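Local coordinates for protein putative kinase (Chloroflexus aurantiacus, PDB 2RHM) that is of unknown function but has a P-loop nucleoside triphosphate hydrolase fold and is probably a kinase that binds a nucleoside triphosphate, at residues Q172-M175 and N176-V179. Residues are numbered along the deposited sequence; the frame is centred on the assembly and turned at random.
Sequences QIDM and NAIV
Asp174 and Ala177 meet at an aspartate N-cap, a local contact that starts the C-terminal helix 175-187 of this P-loop fold, after the loop that follows the edge strand 162-166. The carboxylate of Asp174 folds forward over the first turn: with CG anti to the backbone N (chi1 -176°), OD1 comes to 2.9 Å from Ala177 N. The N-H approaches from above the carboxylate plane, 49° out of it, yet the bond is fairly straight. Asn176 N lies 3.0 Å from Asp174 OD1. The backbone carbonyl of Asp174 takes two weak bonds, from Ala177 N and Ile178 N. Regular helical bonding is established one residue further on, where Val179 N reaches Met175 O at 3.0 Å.

Beside the polar cap runs an apolar seam. Ile173, immediately before the cap residue, lays its CG2 branch 3.7 Å from CD1 of Ile178, whose side chain is directed back toward the loop. With chi2 extended (163°), CD1 reaches the CG2 branch of Ile173. The five-residue spacing of this pair, spanning the N-cap, is that of a hydrophobic staple. Both isoleucines also rest on Val165 of the edge strand. In the selenomethionine at Met175 the bend at chi2 sets SE 4.1 Å from Ile178 CD1, while the side chain packs on Leu21 and Ala24 of helix 18-29, the helix that follows the probable Walker A loop.

Chemically, the cap supplies the main acceptor, beside the weak bond to Asp174 O, to a first-turn amide whose i-4 residue lies in the loop and offers no helical carbonyl. Its negative charge probably interacts favourably with the positive end of the helix dipole, while the staple ties the loop to the helix and both isoleucines rest that start on strand 162-166.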
loop_
_atom_site.group_PDB
_atom_site.type_symbol
_atom_site.label_atom_id
_atom_site.label_comp_id
_atom_site.label_asym_id
_atom_site.label_seq_id
_atom_site.Cartn_x
_atom_site.Cartn_y
_atom_site.Cartn_z
ATOM N N GLN B 172 -25.354 10.465 -17.974
ATOM C CA GLN B 172 -26.161 11.072 -16.924
ATOM C C GLN B 172 -25.382 11.305 -15.642
ATOM O O GLN B 172 -25.880 11.965 -14.736
ATOM C CB GLN B 172 -27.348 10.177 -16.602
ATOM C CG GLN B 172 -28.265 9.931 -17.759
ATOM C CD GLN B 172 -29.503 9.188 -17.340
ATOM O OE1 GLN B 172 -29.476 8.388 -16.400
ATOM N NE2 GLN B 172 -30.605 9.456 -18.020
ATOM N N ILE B 173 -24.174 10.753 -15.564
ATOM C CA ILE B 173 -23.337 10.857 -14.377
ATOM C C ILE B 173 -22.567 12.170 -14.368
ATOM O O ILE B 173 -21.835 12.480 -15.319
ATOM C CB ILE B 173 -22.336 9.689 -14.313
ATOM C CG1 ILE B 173 -23.072 8.344 -14.249
ATOM C CG2 ILE B 173 -21.371 9.858 -13.143
ATOM C CD1 ILE B 173 -23.971 8.164 -13.028
ATOM N N ASP B 174 -22.746 12.950 -13.304
ATOM C CA ASP B 174 -21.979 14.169 -13.105
ATOM C C ASP B 174 -20.940 13.852 -12.042
ATOM O O ASP B 174 -21.249 13.778 -10.846
ATOM C CB ASP B 174 -22.880 15.320 -12.680
ATOM C CG ASP B 174 -22.131 16.636 -12.558
ATOM O OD1 ASP B 174 -21.010 16.667 -11.994
ATOM O OD2 ASP B 174 -22.677 17.656 -13.017
HETATM N N MSE B 175 -19.704 13.647 -12.480
HETATM C CA MSE B 175 -18.658 13.215 -11.565
HETATM C C MSE B 175 -18.382 14.279 -10.501
HETATM O O MSE B 175 -18.183 13.947 -9.347
HETATM C CB MSE B 175 -17.392 12.826 -12.349
HETATM C CG MSE B 175 -16.381 12.023 -11.556
HETATM SE SE MSE B 175 -17.166 10.364 -10.879
HETATM C CE MSE B 175 -17.363 9.508 -12.554
ATOM N N ASN B 176 -18.430 15.563 -10.851
ATOM C CA ASN B 176 -18.148 16.573 -9.837
ATOM C C ASN B 176 -19.210 16.562 -8.760
ATOM O O ASN B 176 -18.918 16.851 -7.607
ATOM C CB ASN B 176 -18.028 18.008 -10.367
ATOM C CG ASN B 176 -17.763 19.008 -9.213
ATOM O OD1 ASN B 176 -16.816 18.815 -8.431
ATOM N ND2 ASN B 176 -18.635 20.008 -9.052
ATOM N N ALA B 177 -20.454 16.269 -9.135
ATOM C CA ALA B 177 -21.522 16.212 -8.145
ATOM C C ALA B 177 -21.216 15.127 -7.120
ATOM O O ALA B 177 -21.413 15.316 -5.912
ATOM C CB ALA B 177 -22.878 15.968 -8.824
ATOM N N ILE B 178 -20.695 13.997 -7.594
ATOM C CA ILE B 178 -20.345 12.886 -6.716
ATOM C C ILE B 178 -19.173 13.286 -5.819
ATOM O O ILE B 178 -19.222 13.089 -4.615
ATOM C CB ILE B 178 -20.039 11.615 -7.524
ATOM C CG1 ILE B 178 -21.293 11.184 -8.312
ATOM C CG2 ILE B 178 -19.577 10.510 -6.594
ATOM C CD1 ILE B 178 -21.011 10.214 -9.443
ATOM N N VAL B 179 -18.148 13.917 -6.386
ATOM C CA VAL B 179 -17.046 14.427 -5.577
ATOM C C VAL B 179 -17.555 15.413 -4.521
ATOM O O VAL B 179 -17.163 15.318 -3.360
ATOM C CB VAL B 179 -15.963 15.109 -6.433
ATOM C CG1 VAL B 179 -14.962 15.865 -5.542
ATOM C CG2 VAL B 179 -15.246 14.082 -7.303
#